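Local atomic coordinates of restriction endonuclease R.BpuJI (Bacillus pumilus, PDB entry 2VLA), a protein that probably cuts DNA as a restriction endonuclease, this fragment being the domain that recognises its cognate DNA sequence. Residues A[13-18]-A[71-77]; A[253-258]-A[269-273]; A[142-146]-A[240-244]; A[154-160]-A[228-232]. All coordinates share one frame; numbering follows the deposited sequence. Where two conformers were deposited one is given.

Contact 1 (A[13-18]-A[71-77]); sequences IIRGKA and EIAGKLF. With nucleotides of chain C; nucleotides of chain B.
I14 is the main bump of this contact: it leaves the loop 13-18 and drops into the hollow between E71, K75 and L76 on helix 62-76, where the helix makes a wider pi-type turn. Its CD1 presses to 3.5 Å from K75 CB, closer than two such carbons usually come, while CG2, the other branch, lies 3.9 Å from I72 CD1. I72 is the answering bump. Its CD1 fills the dip beneath the loop backbone, 3.7 Å from R15 O, and its CG1 supports the aliphatic part of K17, 3.6 Å from K17 CD. A bend at the last torsion of K17 (chi4 -72°) then turns its NZ to E71 OE2, a salt bridge of 2.9 Å that meets the carboxylate from above its plane, 57° out of it. One water accepts from R15 N and donates to E71 OE1. R15 itself heads into the DNA, where a face of its guanidinium has C6 of DC7 of chain B 3.7 Å above its plane and NH1 bonds O6 of a guanine base. A leucine in place of R15 would probably leave that guanine O6 without its donor and DC7 without its flat cationic cover. Because E71 OE2 also bonds N4 of a cytosine base, K17 probably offsets part of the charge of a carboxylate that reads a base, coupling the loop to the helix at the DNA surface.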
# COMPACT_ATOMS: atom_id res chain seq x y z
N ILE A 13 4.74 2.90 3.57
CA ILE A 13 4.70 2.54 2.18
C ILE A 13 5.41 3.65 1.42
O ILE A 13 5.66 4.73 1.96
CB ILE A 13 3.26 2.34 1.66
CG1 ILE A 13 2.45 3.66 1.72
CG2 ILE A 13 2.53 1.22 2.47
CD1 ILE A 13 1.30 3.70 0.74
N ILE A 14 5.74 3.37 0.18
CA ILE A 14 6.41 4.30 -0.71
C ILE A 14 5.62 5.59 -0.80
O ILE A 14 4.39 5.59 -0.78
CB ILE A 14 6.61 3.65 -2.10
CG1 ILE A 14 7.79 2.65 -2.03
CG2 ILE A 14 6.86 4.72 -3.20
CD1 ILE A 14 7.90 1.76 -3.21
N ARG A 15 6.35 6.70 -0.78
CA ARG A 15 5.73 8.03 -0.82
C ARG A 15 5.24 8.37 -2.23
O ARG A 15 5.93 8.14 -3.20
CB ARG A 15 6.74 9.05 -0.31
CG ARG A 15 6.14 10.46 -0.12
CD ARG A 15 7.05 11.37 0.71
NE ARG A 15 7.06 10.95 2.10
CZ ARG A 15 7.66 11.60 3.07
NH1 ARG A 15 8.30 12.74 2.82
NH2 ARG A 15 7.61 11.15 4.31
N GLY A 16 4.01 8.86 -2.31
CA GLY A 16 3.35 9.04 -3.60
C GLY A 16 3.93 10.12 -4.51
O GLY A 16 4.61 11.05 -4.03
N LYS A 17 3.69 9.95 -5.80
CA LYS A 17 4.03 10.96 -6.79
C LYS A 17 2.93 11.22 -7.81
O LYS A 17 3.05 12.14 -8.61
CB LYS A 17 5.30 10.58 -7.55
CG LYS A 17 6.49 10.25 -6.67
CD LYS A 17 7.65 9.76 -7.52
CE LYS A 17 8.64 8.98 -6.70
NZ LYS A 17 9.45 9.84 -5.77
N ALA A 18 1.86 10.43 -7.79
CA ALA A 18 0.91 10.42 -8.91
C ALA A 18 -0.53 10.82 -8.54
O ALA A 18 -1.39 10.82 -9.39
CB ALA A 18 0.90 9.04 -9.59
N GLU A 71 9.98 3.77 -8.28
CA GLU A 71 9.18 3.77 -7.06
C GLU A 71 7.71 3.57 -7.31
O GLU A 71 7.02 2.90 -6.51
CB GLU A 71 9.35 5.06 -6.28
CG GLU A 71 10.76 5.38 -5.80
CD GLU A 71 10.76 6.52 -4.79
OE1 GLU A 71 10.22 6.33 -3.68
OE2 GLU A 71 11.26 7.65 -5.13
N ILE A 72 7.19 4.20 -8.37
CA ILE A 72 5.74 4.28 -8.56
C ILE A 72 5.29 3.31 -9.62
O ILE A 72 4.56 2.37 -9.33
CB ILE A 72 5.26 5.75 -8.86
CG1 ILE A 72 5.73 6.70 -7.75
CG2 ILE A 72 3.75 5.76 -8.98
CD1 ILE A 72 5.23 6.36 -6.32
N ALA A 73 5.76 3.47 -10.83
CA ALA A 73 5.39 2.54 -11.89
C ALA A 73 5.87 1.11 -11.55
O ALA A 73 5.13 0.15 -11.71
CB ALA A 73 5.97 3.00 -13.23
N GLY A 74 7.09 0.98 -11.04
CA GLY A 74 7.65 -0.33 -10.70
C GLY A 74 7.12 -0.90 -9.38
O GLY A 74 6.35 -1.88 -9.35
N LYS A 75 7.51 -0.29 -8.27
CA LYS A 75 7.22 -0.88 -6.96
C LYS A 75 5.77 -0.65 -6.50
O LYS A 75 5.01 -1.62 -6.34
CB LYS A 75 8.18 -0.37 -5.92
CG LYS A 75 9.60 -0.76 -6.17
CD LYS A 75 9.85 -2.22 -5.81
CE LYS A 75 11.34 -2.58 -5.86
NZ LYS A 75 11.63 -3.90 -5.24
N LEU A 76 5.36 0.60 -6.32
CA LEU A 76 4.11 0.84 -5.61
C LEU A 76 2.90 0.40 -6.44
O LEU A 76 1.94 -0.15 -5.90
CB LEU A 76 3.98 2.30 -5.21
CG LEU A 76 2.75 2.67 -4.38
CD1 LEU A 76 2.74 1.95 -3.04
CD2 LEU A 76 2.71 4.23 -4.19
N PHE A 77 2.90 0.71 -7.74
CA PHE A 77 1.76 0.33 -8.58
C PHE A 77 1.93 -1.03 -9.28
O PHE A 77 0.99 -1.52 -9.86
CB PHE A 77 1.47 1.38 -9.64
CG PHE A 77 0.91 2.70 -9.09
CD1 PHE A 77 0.65 2.88 -7.74
CD2 PHE A 77 0.65 3.76 -9.96
CE1 PHE A 77 0.14 4.09 -7.28
CE2 PHE A 77 0.14 4.95 -9.50
CZ PHE A 77 -0.11 5.12 -8.16
P DA C 4 1.38 13.54 -5.40
OP1 DA C 4 0.34 14.26 -6.02
OP2 DA C 4 1.30 12.07 -5.20
O5' DA C 4 2.77 13.92 -5.98
C5' DA C 4 2.95 15.27 -6.48
C4' DA C 4 4.39 15.68 -6.29
O4' DA C 4 4.67 15.94 -4.89
C3' DA C 4 5.42 14.63 -6.73
O3' DA C 4 6.52 15.31 -7.30
C2' DA C 4 5.82 14.00 -5.41
C1' DA C 4 5.83 15.21 -4.49
N9 DA C 4 5.75 14.93 -3.09
C8 DA C 4 5.07 13.90 -2.46
N7 DA C 4 5.15 13.94 -1.16
C5 DA C 4 5.92 15.05 -0.87
C6 DA C 4 6.38 15.62 0.31
N6 DA C 4 6.11 15.19 1.54
N1 DA C 4 7.13 16.76 0.20
C2 DA C 4 7.42 17.23 -1.03
N3 DA C 4 7.04 16.80 -2.21
C4 DA C 4 6.29 15.67 -2.06
P DC B 5 13.15 1.14 -6.00
OP1 DC B 5 13.06 0.06 -7.01
OP2 DC B 5 12.50 2.43 -6.28
O5' DC B 5 12.68 0.51 -4.60
C5' DC B 5 11.90 1.23 -3.69
C4' DC B 5 12.62 1.45 -2.40
O4' DC B 5 13.83 2.24 -2.64
C3' DC B 5 11.85 2.22 -1.35
O3' DC B 5 12.31 1.86 -0.05
C2' DC B 5 12.20 3.66 -1.75
C1' DC B 5 13.70 3.49 -1.99
N1 DC B 5 14.29 4.56 -2.79
C2 DC B 5 15.28 5.39 -2.25
O2 DC B 5 15.70 5.17 -1.10
N3 DC B 5 15.79 6.40 -3.03
C4 DC B 5 15.33 6.60 -4.25
N4 DC B 5 15.86 7.61 -4.97
C5 DC B 5 14.31 5.80 -4.82
C6 DC B 5 13.83 4.79 -4.06
P DC B 7 12.76 6.78 6.06
OP1 DC B 7 13.57 6.58 7.27
OP2 DC B 7 11.39 6.24 6.03
O5' DC B 7 12.64 8.34 5.70
C5' DC B 7 13.81 9.16 5.71
C4' DC B 7 13.48 10.56 5.20
O4' DC B 7 13.17 10.51 3.78
C3' DC B 7 12.25 11.22 5.84
O3' DC B 7 12.53 12.58 6.08
C2' DC B 7 11.19 11.14 4.75
C1' DC B 7 12.05 11.35 3.54
N1 DC B 7 11.50 10.97 2.22
C2 DC B 7 11.87 11.73 1.11
O2 DC B 7 12.56 12.74 1.29
N3 DC B 7 11.41 11.38 -0.11
C4 DC B 7 10.70 10.26 -0.24
N4 DC B 7 10.27 9.91 -1.45
C5 DC B 7 10.33 9.47 0.88
C6 DC B 7 10.74 9.85 2.08
O HOH W 1 9.18 6.81 -1.15
O HOH W 2 8.48 8.54 -3.55

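Contact 2 (A[253-258]-A[269-273]); sequences FNAYKY and FFKDW
F253 and Y258 each offer a ring face to helix 263-278. The trans first torsion of F253 (chi1 180°) carries its ring out to the helix, where W273 CA stands over the face, 4.1 Å from the centroid, a CH-pi contact; the six-membered ring of W273 also turns its edge to this phenyl, with planes at 83° and W273 CE3 3.7 Å from F253 CD2. Y258 repeats the scheme one helical turn earlier: F269 CA lies 4.0 Å from its centroid, and the F269 ring comes edge-to-face with planes at 79°. F269 also touches F253 obliquely, CE1 to CE2 at 3.7 Å. Together F253, Y258, F269 and W273 form an aromatic cluster that fastens the loop following helix 237-244 to the C-terminal helix of the recognition domain. At its polar border Y258 OH donates to D272 OD2 over 2.6 Å, and D272 OD2 accepts with the lone pair that points away from the other carboxylate oxygen. Further out, an Asx turn, Y256 N to N254 OD1 at 2.9 Å, shapes the loop, and Y256 OH bonds I133 O. F260 meets F269 edge-to-face, and V125 of helix 122-130 packs on F269. Beyond W273, the rings of Y276 and Y277 continue the aromatic packing along the same helix.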
# COMPACT_ATOMS: atom_id res chain seq x y z
N PHE A 253 1.98 -13.75 0.45
CA PHE A 253 3.41 -13.84 0.18
C PHE A 253 4.19 -13.96 1.50
O PHE A 253 4.06 -13.13 2.39
CB PHE A 253 3.88 -12.61 -0.62
CG PHE A 253 5.34 -12.61 -0.94
CD1 PHE A 253 5.82 -13.30 -2.05
CD2 PHE A 253 6.24 -11.95 -0.12
CE1 PHE A 253 7.18 -13.30 -2.35
CE2 PHE A 253 7.59 -11.95 -0.41
CZ PHE A 253 8.06 -12.64 -1.53
N ASN A 254 4.93 -15.05 1.64
CA ASN A 254 5.59 -15.36 2.90
C ASN A 254 7.04 -14.86 2.94
O ASN A 254 7.95 -15.51 2.38
CB ASN A 254 5.55 -16.88 3.14
CG ASN A 254 6.15 -17.27 4.44
OD1 ASN A 254 6.57 -16.43 5.22
ND2 ASN A 254 6.23 -18.57 4.68
N ALA A 255 7.25 -13.72 3.61
CA ALA A 255 8.58 -13.11 3.68
C ALA A 255 9.52 -13.90 4.59
O ALA A 255 10.74 -13.71 4.58
CB ALA A 255 8.45 -11.68 4.18
N TYR A 256 8.94 -14.78 5.38
CA TYR A 256 9.68 -15.44 6.46
C TYR A 256 10.38 -16.73 6.00
O TYR A 256 11.05 -17.38 6.78
CB TYR A 256 8.74 -15.69 7.64
CG TYR A 256 8.36 -14.42 8.34
CD1 TYR A 256 7.29 -13.63 7.88
CD2 TYR A 256 9.12 -13.92 9.37
CE1 TYR A 256 6.97 -12.42 8.48
CE2 TYR A 256 8.82 -12.70 9.98
CZ TYR A 256 7.72 -11.95 9.51
OH TYR A 256 7.43 -10.74 10.09
N LYS A 257 10.27 -17.05 4.72
CA LYS A 257 10.96 -18.22 4.18
C LYS A 257 12.26 -17.82 3.47
O LYS A 257 12.90 -18.65 2.83
CB LYS A 257 10.06 -18.98 3.22
CG LYS A 257 9.86 -18.30 1.89
CD LYS A 257 8.97 -19.11 0.98
CE LYS A 257 8.79 -18.43 -0.37
NZ LYS A 257 7.81 -19.16 -1.25
N TYR A 258 12.61 -16.55 3.55
CA TYR A 258 13.84 -16.07 2.97
C TYR A 258 14.89 -15.78 4.03
O TYR A 258 14.57 -15.29 5.11
CB TYR A 258 13.56 -14.79 2.14
CG TYR A 258 12.62 -15.02 0.99
CD1 TYR A 258 11.24 -14.94 1.16
CD2 TYR A 258 13.10 -15.34 -0.28
CE1 TYR A 258 10.38 -15.18 0.11
CE2 TYR A 258 12.25 -15.56 -1.33
CZ TYR A 258 10.88 -15.50 -1.13
OH TYR A 258 10.01 -15.71 -2.20
N PHE A 269 13.86 -12.82 -3.13
CA PHE A 269 12.81 -12.13 -2.38
C PHE A 269 12.16 -11.06 -3.23
O PHE A 269 10.95 -11.03 -3.36
CB PHE A 269 13.39 -11.52 -1.12
CG PHE A 269 12.42 -10.72 -0.33
CD1 PHE A 269 11.46 -11.32 0.42
CD2 PHE A 269 12.48 -9.34 -0.35
CE1 PHE A 269 10.58 -10.58 1.18
CE2 PHE A 269 11.58 -8.59 0.38
CZ PHE A 269 10.63 -9.22 1.15
N PHE A 270 12.97 -10.17 -3.79
CA PHE A 270 12.42 -9.06 -4.54
C PHE A 270 11.80 -9.49 -5.85
O PHE A 270 10.78 -8.94 -6.26
CB PHE A 270 13.48 -7.99 -4.75
CG PHE A 270 13.88 -7.29 -3.49
CD1 PHE A 270 12.99 -6.44 -2.85
CD2 PHE A 270 15.11 -7.51 -2.92
CE1 PHE A 270 13.34 -5.83 -1.68
CE2 PHE A 270 15.47 -6.88 -1.76
CZ PHE A 270 14.58 -6.02 -1.14
N LYS A 271 12.37 -10.51 -6.48
CA LYS A 271 11.81 -11.02 -7.73
C LYS A 271 10.48 -11.71 -7.50
O LYS A 271 9.51 -11.47 -8.24
CB LYS A 271 12.79 -11.99 -8.40
CG LYS A 271 12.38 -12.38 -9.80
N ASP A 272 10.43 -12.57 -6.48
CA ASP A 272 9.22 -13.29 -6.16
C ASP A 272 8.13 -12.33 -5.69
O ASP A 272 6.95 -12.52 -6.01
CB ASP A 272 9.48 -14.32 -5.05
CG ASP A 272 10.45 -15.41 -5.47
OD1 ASP A 272 10.66 -15.62 -6.69
OD2 ASP A 272 10.98 -16.09 -4.58
N TRP A 273 8.51 -11.31 -4.91
CA TRP A 273 7.52 -10.31 -4.50
C TRP A 273 6.87 -9.65 -5.73
O TRP A 273 5.66 -9.50 -5.80
CB TRP A 273 8.12 -9.23 -3.59
CG TRP A 273 7.19 -8.03 -3.52
CD1 TRP A 273 7.28 -6.88 -4.26
CD2 TRP A 273 5.97 -7.95 -2.80
NE1 TRP A 273 6.20 -6.07 -4.00
CE2 TRP A 273 5.37 -6.71 -3.11
CE3 TRP A 273 5.32 -8.80 -1.89
CZ2 TRP A 273 4.19 -6.31 -2.55
CZ3 TRP A 273 4.15 -8.42 -1.35
CH2 TRP A 273 3.57 -7.18 -1.69

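Contact 3 (A[142-146]-A[240-244]); sequences LQVLL and INYIA
L142, L146 and A244 form the tight part of a helix-helix packing in which the axes of 142-146 and 240-244 pass 9.5 Å apart, their directions at 120°. Helix 137-150 belongs to a subdomain whose later helices 177-189 and 203-219 and hairpin 223-225/230-232 are consistent with a winged helix-turn-helix; helix 237-244 follows the hairpin and packs back on that first helix. The small A244 lets the backbones approach, its CA being the nearest across the contact to that of Q143 at 5.1 Å. Its CB fits between two leucines, 3.9 Å from L142 CB and 3.7 Å from L146 CD1. On the buried flank L142 sends CD1 across to I243 CG2, also 3.7 Å away, with its CG anti to the carbonyl carbon (chi1 -73°). L232 of the hairpin packs on both L142 and L146 and continues this apolar layer, to which L146 CD2 and I240 CG2 add a looser contact of 4.2 Å.

The loose side is polar and partly exposed, carried by Q143 and N241. Q143, bent at its second torsion (chi2 69°), lays OE1 against the A244 methyl without a hydrogen bond across the contact. W247 of the following loop also packs on Q143. N241 begins by pointing away, yet its amide folds back toward L146; ND2 makes a weak bond to A237 O, and OD1 lies 3.9 Å from L146 CD1.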
# COMPACT_ATOMS: atom_id res chain seq x y z
N LEU A 142 -10.78 -2.50 6.32
CA LEU A 142 -12.16 -2.62 5.94
C LEU A 142 -12.98 -3.36 7.04
O LEU A 142 -14.09 -2.95 7.36
CB LEU A 142 -12.26 -3.38 4.61
CG LEU A 142 -11.80 -2.55 3.39
CD1 LEU A 142 -11.84 -3.47 2.17
CD2 LEU A 142 -12.68 -1.27 3.16
N GLN A 143 -12.42 -4.42 7.63
CA GLN A 143 -13.12 -5.09 8.70
C GLN A 143 -13.27 -4.22 9.96
O GLN A 143 -14.30 -4.24 10.61
CB GLN A 143 -12.45 -6.41 9.05
CG GLN A 143 -13.21 -7.26 10.09
CD GLN A 143 -14.50 -7.82 9.55
OE1 GLN A 143 -14.71 -7.89 8.36
NE2 GLN A 143 -15.31 -8.36 10.45
N VAL A 144 -12.23 -3.45 10.28
CA VAL A 144 -12.33 -2.51 11.40
C VAL A 144 -13.48 -1.49 11.15
O VAL A 144 -14.29 -1.21 12.03
CB VAL A 144 -10.99 -1.76 11.61
CG1 VAL A 144 -11.16 -0.52 12.51
CG2 VAL A 144 -9.94 -2.70 12.19
N LEU A 145 -13.56 -0.98 9.92
CA LEU A 145 -14.62 -0.01 9.58
C LEU A 145 -16.01 -0.66 9.63
O LEU A 145 -16.98 -0.04 10.11
CB LEU A 145 -14.35 0.60 8.20
CG LEU A 145 -13.15 1.55 8.12
CD1 LEU A 145 -12.84 1.88 6.68
CD2 LEU A 145 -13.39 2.83 8.93
N LEU A 146 -16.13 -1.90 9.14
CA LEU A 146 -17.42 -2.63 9.23
C LEU A 146 -17.81 -2.80 10.68
O LEU A 146 -18.96 -2.58 11.06
CB LEU A 146 -17.33 -4.00 8.56
CG LEU A 146 -17.36 -4.01 7.03
CD1 LEU A 146 -16.93 -5.37 6.54
CD2 LEU A 146 -18.73 -3.64 6.48
N ILE A 240 -16.40 -4.44 -0.76
CA ILE A 240 -15.99 -4.26 0.63
C ILE A 240 -16.02 -5.59 1.37
O ILE A 240 -15.05 -5.97 2.05
CB ILE A 240 -16.90 -3.26 1.37
CG1 ILE A 240 -16.65 -1.83 0.84
CG2 ILE A 240 -16.65 -3.32 2.87
CD1 ILE A 240 -17.74 -0.85 1.25
N ASN A 241 -17.10 -6.32 1.23
CA ASN A 241 -17.22 -7.57 1.97
C ASN A 241 -16.23 -8.65 1.49
O ASN A 241 -15.64 -9.38 2.31
CB ASN A 241 -18.66 -8.07 1.95
CG ASN A 241 -19.50 -7.47 3.06
OD1 ASN A 241 -19.20 -7.64 4.24
ND2 ASN A 241 -20.55 -6.76 2.70
N TYR A 242 -16.05 -8.76 0.19
CA TYR A 242 -15.12 -9.72 -0.33
C TYR A 242 -13.71 -9.49 0.22
O TYR A 242 -13.08 -10.42 0.75
CB TYR A 242 -15.11 -9.69 -1.86
CG TYR A 242 -14.05 -10.57 -2.47
CD1 TYR A 242 -14.18 -11.97 -2.48
CD2 TYR A 242 -12.87 -10.01 -2.97
CE1 TYR A 242 -13.21 -12.77 -3.05
CE2 TYR A 242 -11.89 -10.80 -3.54
CZ TYR A 242 -12.04 -12.18 -3.55
OH TYR A 242 -11.06 -12.96 -4.10
N ILE A 243 -13.23 -8.25 0.16
CA ILE A 243 -11.91 -7.97 0.58
C ILE A 243 -11.78 -8.05 2.10
O ILE A 243 -10.79 -8.56 2.61
CB ILE A 243 -11.44 -6.58 0.04
CG1 ILE A 243 -11.46 -6.59 -1.49
CG2 ILE A 243 -10.05 -6.25 0.55
CD1 ILE A 243 -11.21 -5.22 -2.13
N ALA A 244 -12.77 -7.52 2.81
CA ALA A 244 -12.73 -7.52 4.29
C ALA A 244 -12.57 -8.93 4.85
O ALA A 244 -11.97 -9.11 5.88
CB ALA A 244 -13.97 -6.90 4.85

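Contact 4 (A[154-160]-A[228-232]); sequences QLSKDDI and NLVKL
V230, Q154 and L229 bury the most surface here, where the loop ahead of helix 157-165 runs beside strand 230-232, the second strand of the hairpin 223-225/230-232, consistent with the wing of a winged helix-turn-helix. V230 N donates to L155 O over 2.8 Å and almost straight (172° at the hydrogen), while, in the conformer given, I160 CD1 lies 3.6 Å from V230 CB. A single water extends the pairing, accepting from L155 N and donating to V230 O at 2.7 Å. L229 works on the outer side. With CG anti to the carbonyl carbon (chi1 -68°), it sends CD2 to within 3.5 Å of L155 O and CD1 equally close to Q154 OE1. Q154 crosses L229 at about a right angle, and the far end of its extended chain, NE2, reaches K231 CE, also at 3.5 Å. A serine in place of L229 would take away the carbons lying against Q154 OE1 and L155 O and is likely to open a gap there, giving the Q154 chain more freedom to turn.

The loop then passes into the helix through a capping box: D159 N bonds S156 OG at 3.0 Å, and S156 N returns the bond to D159 OD2, which R188 also holds by a salt bridge. One backbone bond and a bridging water thus tie strand to loop, the capping box secures the helix start, and packing is left to V230 on I160 and L229 along Q154.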
# COMPACT_ATOMS: atom_id res chain seq x y z
N GLN A 154 -18.08 5.90 14.50
CA GLN A 154 -17.33 6.20 13.31
C GLN A 154 -15.92 6.60 13.69
O GLN A 154 -15.69 7.09 14.78
CB GLN A 154 -18.01 7.32 12.53
CG GLN A 154 -19.40 6.92 12.03
CD GLN A 154 -20.18 8.07 11.51
OE1 GLN A 154 -20.41 9.05 12.22
NE2 GLN A 154 -20.63 7.96 10.27
N LEU A 155 -14.97 6.30 12.81
CA LEU A 155 -13.56 6.49 13.09
C LEU A 155 -12.96 7.62 12.28
O LEU A 155 -13.32 7.85 11.13
CB LEU A 155 -12.79 5.21 12.75
CG LEU A 155 -13.26 3.93 13.44
CD1 LEU A 155 -12.34 2.83 13.08
CD2 LEU A 155 -13.30 4.16 14.92
N SER A 156 -12.00 8.29 12.89
CA SER A 156 -11.23 9.31 12.21
C SER A 156 -9.98 8.71 11.61
O SER A 156 -9.59 7.58 11.93
CB SER A 156 -10.83 10.40 13.19
OG SER A 156 -9.85 9.90 14.09
N LYS A 157 -9.31 9.48 10.77
CA LYS A 157 -8.03 9.08 10.22
C LYS A 157 -7.01 8.87 11.33
O LYS A 157 -6.14 8.00 11.23
CB LYS A 157 -7.53 10.13 9.23
CG LYS A 157 -6.14 9.87 8.69
CD LYS A 157 -5.81 10.81 7.54
CE LYS A 157 -6.25 12.23 7.85
NZ LYS A 157 -5.11 13.07 8.34
N ASP A 158 -7.06 9.70 12.37
CA ASP A 158 -6.15 9.56 13.50
C ASP A 158 -6.40 8.26 14.27
O ASP A 158 -5.45 7.64 14.76
CB ASP A 158 -6.26 10.80 14.45
CG ASP A 158 -5.66 12.09 13.84
OD1 ASP A 158 -4.64 11.99 13.13
OD2 ASP A 158 -6.20 13.19 14.13
N ASP A 159 -7.65 7.87 14.40
CA ASP A 159 -7.99 6.58 15.03
C ASP A 159 -7.36 5.44 14.25
O ASP A 159 -6.72 4.56 14.83
CB ASP A 159 -9.50 6.37 15.05
CG ASP A 159 -10.22 7.29 16.01
OD1 ASP A 159 -9.62 7.68 17.05
OD2 ASP A 159 -11.44 7.56 15.77
N ILE A 160 -7.52 5.46 12.93
CA ILE A 160 -6.97 4.40 12.10
C ILE A 160 -5.43 4.42 12.13
O ILE A 160 -4.78 3.37 12.09
CB ILE A 160 -7.49 4.49 10.67
CG1 ILE A 160 -9.02 4.35 10.64
CG2 ILE A 160 -6.85 3.43 9.80
CD1 ILE A 160 -9.65 4.70 9.29
N ASN A 228 -13.24 14.88 8.87
CA ASN A 228 -13.49 14.39 10.22
C ASN A 228 -13.33 12.86 10.31
O ASN A 228 -12.88 12.34 11.33
CB ASN A 228 -14.93 14.74 10.66
CG ASN A 228 -15.16 16.23 10.86
OD1 ASN A 228 -16.30 16.70 10.84
ND2 ASN A 228 -14.12 16.96 11.09
N LEU A 229 -13.75 12.14 9.26
CA LEU A 229 -14.06 10.70 9.39
C LEU A 229 -13.63 9.93 8.18
O LEU A 229 -13.55 10.48 7.08
CB LEU A 229 -15.56 10.53 9.56
CG LEU A 229 -16.15 11.05 10.85
CD1 LEU A 229 -17.66 10.79 10.85
CD2 LEU A 229 -15.47 10.43 12.08
N VAL A 230 -13.38 8.63 8.39
CA VAL A 230 -13.22 7.70 7.29
C VAL A 230 -14.45 6.81 7.27
O VAL A 230 -14.73 6.12 8.26
CB VAL A 230 -11.97 6.84 7.50
CG1 VAL A 230 -11.88 5.75 6.42
CG2 VAL A 230 -10.70 7.70 7.54
N LYS A 231 -15.19 6.81 6.16
CA LYS A 231 -16.45 6.06 6.06
C LYS A 231 -16.47 5.12 4.87
O LYS A 231 -15.93 5.43 3.83
CB LYS A 231 -17.63 7.03 5.95
CG LYS A 231 -17.81 7.92 7.18
CD LYS A 231 -18.85 9.00 6.94
CE LYS A 231 -20.24 8.41 6.83
NZ LYS A 231 -21.28 9.47 6.69
N LEU A 232 -17.08 3.94 5.05
CA LEU A 232 -17.29 3.03 3.95
C LEU A 232 -18.27 3.58 2.93
O LEU A 232 -19.23 4.24 3.28
CB LEU A 232 -17.79 1.66 4.46
CG LEU A 232 -16.80 0.87 5.30
CD1 LEU A 232 -17.51 -0.25 6.10
CD2 LEU A 232 -15.67 0.25 4.45
O HOH W 3 -15.87 5.08 10.44

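Overall arrangement
Contacts 3 and 4 share one continuous core: their centres are 14 Å apart, and V144 CG1 touches L155 CD1 at 3.6 Å while L142 CD2 meets L232 CD2 at the same distance. Contacts 1 and 2, with centres 19 Å apart, meet more slightly, K75 NZ lying 3.7 Å from F270 CD1. Contacts 2 and 4 fall on opposite sides of the chain's centre, their own centres 32 Å apart. The bound DNA ranks all four. Contact 1 reads bases directly; contacts 2 and 4 come within about 4 Å of the nucleic acid by nearest atoms, F270 packing on a phosphate in contact 2 and, in the conformer given, K157 in contact 4. The nearest atom of contact 3 is about 16 Å from the bound nucleic acid.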